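Side-chain contacts in N5-carboxyaminoimidazole ribonucleotide synthetase (Bacillus anthracis, PDB 3QFF), which probably catalyses the ATP-dependent carboxylation of 5-aminoimidazole ribonucleotide by bicarbonate, a step of purine biosynthesis, and binds ADP in its ATP-grasp region: residues A[26-31]-A[282-287]; A[78-83]-A[300-305]; A[198-203]-A[292-297]; A[315-320]-A[367-372]; A[319-324]-A[339-344]. All blocks are in the same frame, centred on the assembly; numbering follows the deposited sequence.

Interaction 1. Residues A[26-31]-A[282-287]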
# COMPACT_ATOMS: atom_id res chain seq x y z
N GLY A 26 -12.39 -5.09 5.22
CA GLY A 26 -11.57 -6.23 5.60
C GLY A 26 -10.39 -6.47 4.66
O GLY A 26 -9.26 -6.66 5.12
N ARG A 27 -10.63 -6.46 3.35
CA ARG A 27 -9.55 -6.68 2.38
C ARG A 27 -8.44 -5.62 2.52
O ARG A 27 -7.26 -5.95 2.54
CB ARG A 27 -10.11 -6.66 0.96
CG ARG A 27 -9.06 -6.75 -0.16
CD ARG A 27 -9.76 -6.50 -1.49
NE ARG A 27 -8.91 -6.61 -2.68
CZ ARG A 27 -8.73 -7.73 -3.39
NH1 ARG A 27 -9.30 -8.87 -3.01
NH2 ARG A 27 -7.96 -7.70 -4.47
N MET A 28 -8.84 -4.37 2.63
CA MET A 28 -7.87 -3.29 2.76
C MET A 28 -7.11 -3.27 4.09
O MET A 28 -5.91 -2.96 4.12
CB MET A 28 -8.51 -1.94 2.44
CG MET A 28 -8.75 -1.78 0.94
SD MET A 28 -9.57 -0.26 0.48
CE MET A 28 -11.27 -0.53 0.99
N MET A 29 -7.77 -3.65 5.19
CA MET A 29 -7.07 -3.84 6.48
C MET A 29 -6.03 -4.95 6.29
O MET A 29 -4.89 -4.86 6.76
CB MET A 29 -8.06 -4.33 7.57
CG MET A 29 -8.97 -3.29 8.23
SD MET A 29 -10.04 -4.14 9.45
CE MET A 29 -11.19 -2.85 9.91
N ALA A 30 -6.45 -6.01 5.62
CA ALA A 30 -5.63 -7.21 5.48
C ALA A 30 -4.41 -6.96 4.59
O ALA A 30 -3.32 -7.49 4.86
CB ALA A 30 -6.47 -8.37 4.95
N LEU A 31 -4.58 -6.16 3.54
CA LEU A 31 -3.46 -5.75 2.69
C LEU A 31 -2.42 -4.92 3.45
O LEU A 31 -1.21 -5.13 3.29
CB LEU A 31 -3.95 -5.01 1.43
CG LEU A 31 -4.60 -5.96 0.39
CD1 LEU A 31 -5.44 -5.18 -0.61
CD2 LEU A 31 -3.54 -6.77 -0.35
N SER A 282 -15.25 7.36 3.55
CA SER A 282 -14.77 8.74 3.46
C SER A 282 -13.27 8.90 3.84
O SER A 282 -12.73 10.00 3.75
CB SER A 282 -15.68 9.70 4.25
OG SER A 282 -15.53 9.57 5.66
N GLY A 283 -12.61 7.81 4.23
CA GLY A 283 -11.18 7.78 4.53
C GLY A 283 -10.31 7.04 3.51
O GLY A 283 -9.10 6.91 3.70
N HIS A 284 -10.91 6.55 2.43
CA HIS A 284 -10.13 5.81 1.41
C HIS A 284 -9.07 6.68 0.72
O HIS A 284 -8.05 6.15 0.24
CB HIS A 284 -11.04 5.18 0.35
CG HIS A 284 -11.93 4.10 0.86
ND1 HIS A 284 -11.75 3.49 2.09
CD2 HIS A 284 -12.99 3.47 0.28
CE1 HIS A 284 -12.67 2.56 2.26
NE2 HIS A 284 -13.43 2.52 1.17
N TYR A 285 -9.32 7.99 0.67
CA TYR A 285 -8.32 8.92 0.13
C TYR A 285 -6.95 8.76 0.78
O TYR A 285 -5.93 9.03 0.15
CB TYR A 285 -8.78 10.38 0.30
CG TYR A 285 -8.65 10.93 1.70
CD1 TYR A 285 -9.68 10.82 2.63
CD2 TYR A 285 -7.48 11.61 2.09
CE1 TYR A 285 -9.56 11.35 3.92
CE2 TYR A 285 -7.34 12.13 3.37
CZ TYR A 285 -8.39 12.01 4.27
OH TYR A 285 -8.23 12.53 5.53
N THR A 286 -6.92 8.34 2.05
CA THR A 286 -5.67 8.25 2.81
C THR A 286 -4.68 7.23 2.22
O THR A 286 -3.49 7.32 2.49
CB THR A 286 -5.89 7.84 4.28
OG1 THR A 286 -6.56 6.57 4.33
CG2 THR A 286 -6.71 8.90 5.01
N GLN A 287 -5.19 6.27 1.46
CA GLN A 287 -4.37 5.22 0.86
C GLN A 287 -3.32 5.76 -0.09
O GLN A 287 -2.26 5.16 -0.26
CB GLN A 287 -5.23 4.24 0.06
CG GLN A 287 -5.97 3.22 0.91
CD GLN A 287 -6.68 2.22 0.04
OE1 GLN A 287 -7.47 2.59 -0.86
NE2 GLN A 287 -6.39 0.95 0.26
O HOH W 1 -4.82 -1.15 2.19
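Met28 reaches from its helix to the turn at 282-287 and divides its tip between two partners: the methyl meets the His284 ring and the sulfur meets the Gln287 amide. The chain leaves the helix straight and then bends at the thioether, with chi3 at -74°, so that CE turns over one face of the imidazole. CE lies 3.6 Å from His284 CE1 and close to NE2, off the centre of the ring, a CH-pi contact 30° from the ring normal. Met28 SD stands higher above the same ring, at a distance, as a looser sulfur-aromatic neighbour.

Gln287 runs across Met28 at about a right angle. Its CG is anti to its own carbonyl carbon (chi1 -79°) and the chain is extended beyond, which carries NE2 to 3.4 Å from Met28 SD. No direct hydrogen bond crosses the contact; a water does the bridging, donating to Met28 O at 2.9 Å and accepting from Gln287 NE2 at 3.3 Å.

His284 sits in a type I beta turn from Gly283 to Thr286, and Gln287 follows directly after it. Gly283 O is gripped twice, by Thr286 N and by Thr286 OG1, the hydroxyl at 2.6 Å from that oxygen and nearly along the C=O axis.

Around this centre, Phe295 of helix 294-303 also packs on Met28, while His284 stacks with His357 of strand 354-361. Helix 24-35 thereby meets the turn that leads into helix 286-289 close to the subunit interface, where Glu35 of the second subunit packs on Met28.

Interaction 2. Residues A[78-83]-A[300-305]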
# COMPACT_ATOMS: atom_id res chain seq x y z
N VAL A 78 -5.20 -11.27 17.69
CA VAL A 78 -6.02 -10.07 17.91
C VAL A 78 -7.21 -10.17 16.95
O VAL A 78 -7.06 -10.65 15.82
CB VAL A 78 -5.22 -8.73 17.74
CG1 VAL A 78 -4.61 -8.59 16.34
CG2 VAL A 78 -6.10 -7.49 18.08
N VAL A 79 -8.37 -9.75 17.43
CA VAL A 79 -9.59 -9.75 16.61
C VAL A 79 -10.09 -8.31 16.38
O VAL A 79 -10.14 -7.51 17.31
CB VAL A 79 -10.70 -10.64 17.26
CG1 VAL A 79 -11.99 -10.65 16.41
CG2 VAL A 79 -10.20 -12.08 17.45
N THR A 80 -10.45 -8.00 15.14
CA THR A 80 -11.13 -6.76 14.81
C THR A 80 -12.32 -7.09 13.91
O THR A 80 -12.52 -8.25 13.52
CB THR A 80 -10.15 -5.71 14.15
OG1 THR A 80 -10.85 -4.49 13.87
CG2 THR A 80 -9.54 -6.25 12.85
N TYR A 81 -13.13 -6.09 13.61
CA TYR A 81 -14.33 -6.31 12.80
C TYR A 81 -14.48 -5.25 11.72
O TYR A 81 -14.11 -4.09 11.91
CB TYR A 81 -15.58 -6.27 13.69
CG TYR A 81 -15.69 -4.96 14.45
CD1 TYR A 81 -15.18 -4.83 15.74
CD2 TYR A 81 -16.26 -3.84 13.84
CE1 TYR A 81 -15.25 -3.60 16.42
CE2 TYR A 81 -16.33 -2.62 14.51
CZ TYR A 81 -15.83 -2.51 15.79
OH TYR A 81 -15.91 -1.30 16.42
N GLU A 82 -15.07 -5.66 10.60
CA GLU A 82 -15.61 -4.75 9.61
C GLU A 82 -17.13 -4.74 9.77
O GLU A 82 -17.78 -3.69 9.66
CB GLU A 82 -15.25 -5.22 8.20
CG GLU A 82 -16.35 -4.95 7.17
CD GLU A 82 -16.13 -5.66 5.87
OE1 GLU A 82 -16.84 -6.66 5.61
OE2 GLU A 82 -15.26 -5.22 5.11
N PHE A 83 -17.69 -5.92 10.02
CA PHE A 83 -19.13 -6.07 10.19
C PHE A 83 -19.49 -5.59 11.59
O PHE A 83 -18.89 -6.01 12.58
CB PHE A 83 -19.56 -7.51 9.97
CG PHE A 83 -21.05 -7.74 10.16
CD1 PHE A 83 -21.52 -8.42 11.29
CD2 PHE A 83 -21.96 -7.24 9.23
CE1 PHE A 83 -22.90 -8.62 11.48
CE2 PHE A 83 -23.35 -7.43 9.41
CZ PHE A 83 -23.81 -8.13 10.54
N ARG A 300 -2.03 -0.72 13.29
CA ARG A 300 -1.10 -0.24 14.33
C ARG A 300 -1.81 0.02 15.64
O ARG A 300 -1.29 -0.31 16.69
CB ARG A 300 -0.37 1.04 13.90
CG ARG A 300 0.58 0.85 12.74
CD ARG A 300 0.97 2.20 12.10
NE ARG A 300 2.13 2.07 11.23
CZ ARG A 300 2.11 1.62 9.97
NH1 ARG A 300 0.97 1.26 9.39
NH2 ARG A 300 3.24 1.54 9.26
N ALA A 301 -3.00 0.62 15.57
CA ALA A 301 -3.79 0.97 16.75
C ALA A 301 -4.19 -0.25 17.58
O ALA A 301 -4.04 -0.25 18.81
CB ALA A 301 -5.05 1.78 16.36
N ILE A 302 -4.71 -1.28 16.92
CA ILE A 302 -5.18 -2.46 17.64
C ILE A 302 -4.01 -3.35 18.12
O ILE A 302 -4.14 -4.05 19.12
CB ILE A 302 -6.22 -3.29 16.85
CG1 ILE A 302 -5.58 -3.91 15.60
CG2 ILE A 302 -7.47 -2.41 16.52
CD1 ILE A 302 -6.45 -4.95 14.91
N CYS A 303 -2.90 -3.33 17.39
CA CYS A 303 -1.72 -4.10 17.75
C CYS A 303 -0.83 -3.34 18.73
O CYS A 303 0.15 -3.89 19.23
CB CYS A 303 -0.91 -4.48 16.50
SG CYS A 303 -1.72 -5.65 15.38
N ASN A 304 -1.19 -2.08 19.00
CA ASN A 304 -0.44 -1.20 19.90
C ASN A 304 0.99 -0.94 19.42
O ASN A 304 1.95 -0.97 20.19
CB ASN A 304 -0.48 -1.74 21.35
CG ASN A 304 -0.18 -0.66 22.39
OD1 ASN A 304 -0.35 0.53 22.14
ND2 ASN A 304 0.27 -1.09 23.58
N LEU A 305 1.13 -0.70 18.12
CA LEU A 305 2.39 -0.20 17.57
C LEU A 305 2.33 1.33 17.55
O LEU A 305 1.24 1.91 17.66
CB LEU A 305 2.60 -0.73 16.15
CG LEU A 305 2.39 -2.23 15.92
CD1 LEU A 305 2.50 -2.54 14.45
CD2 LEU A 305 3.41 -3.07 16.74
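Val78 and Cys303 mark the nearest backbone approach, 7.4 Å between their CA atoms, where the beginning of strand 78-81 faces the last turn of helix 294-303. Alternation along the strand points Val78 and Thr80 at the helix and Val79 away from it.

Ile302 places its tip against both. Its CG1 branch occupies the crowded position between backbone N and carbonyl carbon (chi1 66°) and then extends, delivering CD1 to the strand. That single methyl touches Thr80 CB and Thr80 CG2, each at 3.9 Å, and also Val78 CG2 at 4.1 Å. Ile302 and Thr80 cross at about a right angle, the isoleucine's end methyl resting on CB and CG2 of the threonine. The second methyl of Val78 is used separately: CG1 comes within 4.2 Å of Cys303 SG, giving one valine two apolar neighbours on successive helix residues.

Thr80 offers carbon to Ile302 and keeps its oxygen for others. With chi1 at -178°, OG1 swings anti to the backbone N, and it hydrogen-bonds Gln102 OE1 and His298 NE2.

Beyond the contact the helix stops in a Schellman motif: Leu305 N bonds Arg300 O at 2.8 Å, Asn304 N makes a weak bond to Ala301 O, and Asn304 is the C-prime residue of positive phi. The strand itself is an outermost member, within this chain, of a four-stranded parallel sheet of Rossmann-like order 3-2-1-4, consistent with the preATP-grasp domain. Just past it Glu82 hydrogen-bonds the backbone N atoms of Gly23 and Gly26, at the glycine-rich turn and the helix after it, which resemble the GxGxxG pattern.

Interaction 3. Residues A[198-203]-A[292-297]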
# COMPACT_ATOMS: atom_id res chain seq x y z
N SER A 198 -16.13 14.99 7.04
CA SER A 198 -15.80 13.93 7.98
C SER A 198 -14.33 13.96 8.38
O SER A 198 -13.49 14.45 7.63
CB SER A 198 -16.20 12.55 7.45
OG SER A 198 -15.33 12.15 6.41
N VAL A 199 -14.04 13.43 9.56
CA VAL A 199 -12.70 13.34 10.11
C VAL A 199 -12.52 11.91 10.64
O VAL A 199 -13.40 11.38 11.34
CB VAL A 199 -12.49 14.34 11.29
CG1 VAL A 199 -11.16 14.07 12.02
CG2 VAL A 199 -12.52 15.79 10.80
N ILE A 200 -11.40 11.28 10.26
CA ILE A 200 -11.04 9.96 10.76
C ILE A 200 -10.07 10.20 11.91
O ILE A 200 -9.06 10.89 11.73
CB ILE A 200 -10.33 9.07 9.69
CG1 ILE A 200 -11.12 8.98 8.37
CG2 ILE A 200 -10.02 7.67 10.26
CD1 ILE A 200 -12.41 8.19 8.45
N VAL A 201 -10.40 9.67 13.08
CA VAL A 201 -9.48 9.73 14.22
C VAL A 201 -9.04 8.32 14.63
O VAL A 201 -9.82 7.35 14.57
CB VAL A 201 -10.06 10.59 15.41
CG1 VAL A 201 -11.48 10.17 15.75
CG2 VAL A 201 -9.14 10.52 16.63
N ILE A 202 -7.77 8.21 15.03
CA ILE A 202 -7.19 6.93 15.41
C ILE A 202 -6.69 7.03 16.83
O ILE A 202 -6.00 8.00 17.17
CB ILE A 202 -5.95 6.59 14.55
CG1 ILE A 202 -6.22 6.79 13.05
CG2 ILE A 202 -5.41 5.15 14.89
CD1 ILE A 202 -7.32 5.89 12.46
N ARG A 203 -7.01 6.04 17.66
CA ARG A 203 -6.49 6.00 19.03
C ARG A 203 -6.01 4.59 19.33
O ARG A 203 -6.76 3.63 19.20
CB ARG A 203 -7.55 6.44 20.05
CG ARG A 203 -6.99 6.60 21.46
CD ARG A 203 -7.92 7.41 22.38
NE ARG A 203 -7.45 7.40 23.77
CZ ARG A 203 -7.67 6.42 24.64
NH1 ARG A 203 -8.36 5.34 24.30
NH2 ARG A 203 -7.19 6.51 25.88
N THR A 292 0.24 7.80 6.15
CA THR A 292 -0.24 6.45 6.53
C THR A 292 -1.70 6.33 6.11
O THR A 292 -2.45 7.28 6.27
CB THR A 292 -0.22 6.24 8.08
OG1 THR A 292 1.01 6.72 8.63
CG2 THR A 292 -0.37 4.74 8.43
N SER A 293 -2.13 5.18 5.63
CA SER A 293 -3.56 5.02 5.34
C SER A 293 -4.37 4.77 6.61
O SER A 293 -3.83 4.30 7.62
CB SER A 293 -3.80 3.90 4.34
OG SER A 293 -3.81 2.65 4.99
N GLN A 294 -5.67 5.04 6.57
CA GLN A 294 -6.54 4.67 7.69
C GLN A 294 -6.41 3.19 8.05
O GLN A 294 -6.59 2.81 9.23
CB GLN A 294 -8.00 5.05 7.40
CG GLN A 294 -8.65 4.26 6.27
CD GLN A 294 -10.13 4.59 6.10
OE1 GLN A 294 -10.80 5.06 7.02
NE2 GLN A 294 -10.66 4.29 4.91
N PHE A 295 -6.11 2.36 7.04
CA PHE A 295 -5.94 0.92 7.23
C PHE A 295 -4.65 0.54 7.95
O PHE A 295 -4.68 -0.26 8.91
CB PHE A 295 -6.10 0.17 5.88
CG PHE A 295 -7.43 0.41 5.23
CD1 PHE A 295 -7.58 1.30 4.17
CD2 PHE A 295 -8.56 -0.23 5.74
CE1 PHE A 295 -8.84 1.53 3.61
CE2 PHE A 295 -9.82 -0.00 5.21
CZ PHE A 295 -9.97 0.88 4.14
N GLY A 296 -3.53 1.10 7.49
CA GLY A 296 -2.26 0.95 8.22
C GLY A 296 -2.38 1.47 9.64
O GLY A 296 -1.80 0.89 10.58
N GLN A 297 -3.11 2.57 9.82
CA GLN A 297 -3.35 3.14 11.16
C GLN A 297 -4.16 2.22 12.05
O GLN A 297 -3.83 2.03 13.22
CB GLN A 297 -4.03 4.53 11.08
CG GLN A 297 -3.14 5.63 10.55
CD GLN A 297 -2.01 6.02 11.52
OE1 GLN A 297 -1.22 5.18 11.96
NE2 GLN A 297 -1.92 7.31 11.83
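Gln294 holds out a flat carboxamide that meets Ile200 at its oxygen end: Ile200 CD1 lies 3.8 Å from Gln294 OE1, and CG1 follows at 4.2 Å from the same oxygen. Both carbons overhang the oxygen from one side of the amide plane. The methylene part of this glutamine serves another flat group, since Gln294 CG rests on one face of the Phe295 ring, 3.7 Å above its plane and toward the rim. CG occupies the cramped slot between backbone N and carbonyl carbon (chi1 67°), and the extended chain beyond it reaches toward the strand. At the other end of the amide NE2 donates to His280 O.

Ile202 packs mainly on the aliphatic start of Gln297. Its CG1 is 3.7 Å from Gln297 CB and its CD1 3.8 Å from that same atom; in addition, its CG2 lies 3.9 Å from Gln297 O. A bend at chi2 (-70°) turns the Gln297 amide off this line, and NE2 hydrogen-bonds Gly308 O.

Ser293 N-caps the helix that carries both glutamines. Its OG accepts from Gly296 N at 3.0 Å, almost straight, and more weakly from Phe295 N.

Strand 195-203 lies between strands 209-220 and 256-264 in the eight-stranded antiparallel sheet. Ile200 and Ile202 face the first turn of helix 294-303, whereas Val199 and Val201 pack against helix 235-251, so the sheet is sandwiched here between two helices.

Interaction 4. Residues A[315-320]-A[367-372]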
# COMPACT_ATOMS: atom_id res chain seq x y z
N PRO A 315 -3.13 16.95 -2.48
CA PRO A 315 -4.59 17.05 -2.53
C PRO A 315 -5.21 15.92 -3.38
O PRO A 315 -4.60 15.44 -4.33
CB PRO A 315 -4.83 18.43 -3.16
CG PRO A 315 -3.59 19.22 -2.84
CD PRO A 315 -2.47 18.20 -2.92
N VAL A 316 -6.42 15.49 -3.01
CA VAL A 316 -7.01 14.29 -3.57
C VAL A 316 -8.53 14.39 -3.68
O VAL A 316 -9.20 15.02 -2.84
CB VAL A 316 -6.59 13.01 -2.73
CG1 VAL A 316 -6.92 13.20 -1.24
CG2 VAL A 316 -7.23 11.70 -3.28
N VAL A 317 -9.07 13.80 -4.73
CA VAL A 317 -10.51 13.53 -4.81
C VAL A 317 -10.67 12.04 -4.93
O VAL A 317 -10.22 11.43 -5.92
CB VAL A 317 -11.18 14.25 -6.03
CG1 VAL A 317 -12.64 13.82 -6.19
CG2 VAL A 317 -11.10 15.76 -5.85
N MET A 318 -11.31 11.44 -3.93
CA MET A 318 -11.70 10.06 -4.03
C MET A 318 -13.05 9.99 -4.72
O MET A 318 -13.95 10.77 -4.38
CB MET A 318 -11.81 9.40 -2.65
CG MET A 318 -12.09 7.90 -2.78
SD MET A 318 -13.30 7.24 -1.64
CE MET A 318 -14.82 8.05 -2.16
N VAL A 319 -13.17 9.11 -5.72
CA VAL A 319 -14.47 8.86 -6.34
C VAL A 319 -14.86 7.40 -6.18
O VAL A 319 -14.07 6.51 -6.48
CB VAL A 319 -14.51 9.22 -7.85
CG1 VAL A 319 -15.97 9.39 -8.30
CG2 VAL A 319 -13.76 10.49 -8.11
N ASN A 320 -16.07 7.15 -5.70
CA ASN A 320 -16.56 5.79 -5.58
C ASN A 320 -16.90 5.14 -6.92
O ASN A 320 -17.44 5.81 -7.81
CB ASN A 320 -17.82 5.73 -4.69
CG ASN A 320 -17.52 5.30 -3.26
OD1 ASN A 320 -16.40 4.90 -2.93
ND2 ASN A 320 -18.53 5.36 -2.42
N VAL A 367 -8.82 20.81 -10.44
CA VAL A 367 -8.35 20.07 -11.60
C VAL A 367 -8.71 18.59 -11.44
O VAL A 367 -9.18 17.95 -12.39
CB VAL A 367 -6.83 20.27 -11.80
CG1 VAL A 367 -6.29 19.39 -12.92
CG2 VAL A 367 -6.53 21.75 -12.10
N ALA A 368 -8.55 18.06 -10.23
CA ALA A 368 -8.96 16.69 -9.91
C ALA A 368 -10.46 16.51 -10.08
O ALA A 368 -10.91 15.49 -10.64
CB ALA A 368 -8.53 16.32 -8.49
N LEU A 369 -11.24 17.48 -9.62
CA LEU A 369 -12.70 17.43 -9.82
C LEU A 369 -13.06 17.39 -11.30
O LEU A 369 -13.91 16.61 -11.72
CB LEU A 369 -13.40 18.60 -9.12
CG LEU A 369 -13.51 18.48 -7.59
CD1 LEU A 369 -14.08 19.76 -6.99
CD2 LEU A 369 -14.35 17.28 -7.20
N GLU A 370 -12.37 18.21 -12.09
CA GLU A 370 -12.60 18.28 -13.53
C GLU A 370 -12.21 16.96 -14.20
O GLU A 370 -12.92 16.48 -15.09
CB GLU A 370 -11.81 19.44 -14.13
CG GLU A 370 -12.58 20.21 -15.18
CD GLU A 370 -11.66 20.93 -16.16
OE1 GLU A 370 -10.73 20.28 -16.69
OE2 GLU A 370 -11.87 22.15 -16.40
N LYS A 371 -11.11 16.36 -13.74
CA LYS A 371 -10.68 15.08 -14.27
C LYS A 371 -11.78 14.00 -14.16
O LYS A 371 -12.06 13.31 -15.14
CB LYS A 371 -9.39 14.59 -13.60
CG LYS A 371 -8.90 13.24 -14.13
CD LYS A 371 -8.34 13.32 -15.56
CE LYS A 371 -8.09 11.92 -16.10
NZ LYS A 371 -7.68 11.89 -17.53
N ALA A 372 -12.39 13.88 -12.99
CA ALA A 372 -13.51 12.95 -12.80
C ALA A 372 -14.67 13.22 -13.76
O ALA A 372 -15.19 12.29 -14.38
CB ALA A 372 -14.00 12.97 -11.34
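Val317 meets Ala368 from its first side-chain atom onward: CB is already within 4.2 Å of Ala368 CB. From there the valine forks. With CG1 anti to the backbone N (chi1 173°), CG2 lies beside that N and drops between two helix residues, 3.7 Å from Ala368 CB and 3.8 Å from Leu369 CD2. CG1, the other prong, reaches the same leucine methyl, Leu369 CD2, at 4.0 Å. Leu369 crosses the valine at about a right angle and meets it with CD2 and CG.

Two residues along the strand the pattern repeats more lightly, with Val319 CG2 at 4.1 Å from Ala372 CB. Alternate strand residues are thus matched to helix residues four apart, one turn further on. Strand and helix run nearly the same way, 27° apart, with their axes 8.2 Å apart at closest, consistent with the small alanines at the interface. Every partner is apolar.

In the surrounding fold, strand 316-322 runs between strands 223-229 and 354-361, and helix 365-374 lies over one face of this sheet, with Ala372 also on Ile360 and Leu369 on Glu226. Met318 points away from the helix and packs on His284.

Interaction 5. Residues A[319-324]-A[339-344]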
# COMPACT_ATOMS: atom_id res chain seq x y z
N VAL A 319 -13.17 9.11 -5.72
CA VAL A 319 -14.47 8.86 -6.34
C VAL A 319 -14.86 7.40 -6.18
O VAL A 319 -14.07 6.51 -6.48
CB VAL A 319 -14.51 9.22 -7.85
CG1 VAL A 319 -15.97 9.39 -8.30
CG2 VAL A 319 -13.76 10.49 -8.11
N ASN A 320 -16.07 7.15 -5.70
CA ASN A 320 -16.56 5.79 -5.58
C ASN A 320 -16.90 5.14 -6.92
O ASN A 320 -17.44 5.81 -7.81
CB ASN A 320 -17.82 5.73 -4.69
CG ASN A 320 -17.52 5.30 -3.26
OD1 ASN A 320 -16.40 4.90 -2.93
ND2 ASN A 320 -18.53 5.36 -2.42
N ILE A 321 -16.58 3.85 -7.04
CA ILE A 321 -16.93 3.02 -8.19
C ILE A 321 -18.01 2.01 -7.80
O ILE A 321 -17.75 1.00 -7.14
CB ILE A 321 -15.70 2.31 -8.83
CG1 ILE A 321 -14.64 3.36 -9.20
CG2 ILE A 321 -16.09 1.44 -10.06
CD1 ILE A 321 -13.24 2.79 -9.34
N LEU A 322 -19.24 2.30 -8.20
CA LEU A 322 -20.37 1.41 -7.96
C LEU A 322 -20.49 0.41 -9.11
O LEU A 322 -19.80 0.54 -10.11
CB LEU A 322 -21.67 2.21 -7.78
CG LEU A 322 -21.63 3.41 -6.80
CD1 LEU A 322 -23.04 4.06 -6.69
CD2 LEU A 322 -21.14 2.97 -5.43
N GLY A 323 -21.34 -0.60 -8.94
CA GLY A 323 -21.65 -1.56 -10.01
C GLY A 323 -21.98 -0.88 -11.33
O GLY A 323 -21.48 -1.29 -12.37
N GLU A 324 -22.78 0.18 -11.28
CA GLU A 324 -23.15 0.97 -12.47
C GLU A 324 -21.96 1.71 -13.14
O GLU A 324 -22.11 2.26 -14.24
CB GLU A 324 -24.24 1.99 -12.14
CG GLU A 324 -23.75 3.15 -11.27
CD GLU A 324 -24.71 4.33 -11.21
OE1 GLU A 324 -25.03 4.91 -12.26
OE2 GLU A 324 -25.11 4.71 -10.08
N CYS A 339 -4.53 9.06 -11.62
CA CYS A 339 -5.62 8.42 -10.91
C CYS A 339 -5.10 7.11 -10.36
O CYS A 339 -4.31 6.42 -11.02
CB CYS A 339 -6.80 8.14 -11.85
SG CYS A 339 -7.50 9.61 -12.65
N TYR A 340 -5.53 6.77 -9.15
CA TYR A 340 -5.04 5.56 -8.47
C TYR A 340 -6.20 4.64 -8.15
O TYR A 340 -7.01 4.90 -7.24
CB TYR A 340 -4.17 5.94 -7.26
CG TYR A 340 -3.00 6.77 -7.72
CD1 TYR A 340 -3.10 8.16 -7.82
CD2 TYR A 340 -1.82 6.16 -8.16
CE1 TYR A 340 -2.04 8.94 -8.30
CE2 TYR A 340 -0.75 6.93 -8.63
CZ TYR A 340 -0.87 8.31 -8.70
OH TYR A 340 0.17 9.07 -9.19
N LEU A 341 -6.28 3.56 -8.93
CA LEU A 341 -7.43 2.67 -8.92
C LEU A 341 -7.34 1.62 -7.83
O LEU A 341 -6.30 0.98 -7.65
CB LEU A 341 -7.57 2.01 -10.30
CG LEU A 341 -8.74 1.08 -10.62
CD1 LEU A 341 -10.10 1.78 -10.42
CD2 LEU A 341 -8.60 0.54 -12.04
N HIS A 342 -8.43 1.46 -7.08
CA HIS A 342 -8.59 0.34 -6.17
C HIS A 342 -9.82 -0.46 -6.55
O HIS A 342 -10.91 0.10 -6.70
CB HIS A 342 -8.65 0.84 -4.72
CG HIS A 342 -7.44 1.63 -4.34
ND1 HIS A 342 -6.40 1.10 -3.60
CD2 HIS A 342 -7.07 2.89 -4.66
CE1 HIS A 342 -5.46 2.02 -3.45
NE2 HIS A 342 -5.83 3.10 -4.11
N LEU A 343 -9.65 -1.75 -6.75
CA LEU A 343 -10.79 -2.60 -7.03
C LEU A 343 -10.82 -3.76 -6.04
O LEU A 343 -9.78 -4.32 -5.71
CB LEU A 343 -10.80 -3.07 -8.49
CG LEU A 343 -10.93 -1.96 -9.55
CD1 LEU A 343 -10.75 -2.52 -10.97
CD2 LEU A 343 -12.27 -1.24 -9.47
N TYR A 344 -12.02 -4.10 -5.57
CA TYR A 344 -12.16 -4.93 -4.38
C TYR A 344 -12.24 -6.44 -4.64
O TYR A 344 -12.20 -7.24 -3.71
CB TYR A 344 -13.38 -4.45 -3.57
CG TYR A 344 -13.41 -2.96 -3.23
CD1 TYR A 344 -14.63 -2.29 -3.10
CD2 TYR A 344 -12.23 -2.24 -3.00
CE1 TYR A 344 -14.69 -0.93 -2.75
CE2 TYR A 344 -12.28 -0.87 -2.66
CZ TYR A 344 -13.52 -0.24 -2.53
OH TYR A 344 -13.57 1.09 -2.20
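Ile321 CD1 and Leu341 CD1 press together at 3.5 Å, closer than usual for two methyls, and this is the tight part of the contact. The isoleucine holds CG1 beside its backbone N (chi1 -56°) and then extends to bring CD1 across, while Leu341, with CG anti to its backbone N (chi1 -177°), sends a methyl to meet it; the two side chains cross at about a right angle. Round this pair the packing slackens. Leu343 CD2 stands 4.1 Å from Ile321 CD1, and His342 O is the next neighbour of the same methyl at 4.4 Å; every approach within 4.5 Å across the two segments is made by this one methyl of Ile321.

The strands themselves are separated by 8.9 Å between axes, because strand 354-361 runs between them and is antiparallel to both; Ile321 makes backbone bonds to Met355 and Gly356 of it. Strand 316-322, helix 323-331 and strand 339-343 form a beta-alpha-beta crossover that skips one position in the sheet, and Val329 of that helix packs on both Ile321 and Leu341.

Toward the more open end, Gly323 and Glu324 turn off into the helix, partly exposed, and the Glu324 carboxylate bonds His380 and Gln381. Strand 339-343 is outermost in the sheet within this chain, and the second subunit lies along it: its Met36 packs on Leu341 and Leu343, and its Glu291 hydrogen-bonds Tyr340 OH.

Interactions 1 and 2 join helix 24-35 and the N-terminal parallel sheet to the consecutive helices 286-289 and 294-303, and interaction 3 seats the second of these on the eight-stranded sheet. Interactions 2 and 3 share helix 294-303, their centres about 12 Å apart, and interaction 3 is nested within the chain loop closed by interaction 2. Interactions 4 and 5 follow later in the chain and share strand 316-322, in the C-terminal domain. They use the same eight-stranded sheet as interaction 3, about 20 Å from it between centres. Interaction 1 touches all the others, and with interaction 5 it also meets the second subunit, so tertiary and dimer contacts adjoin.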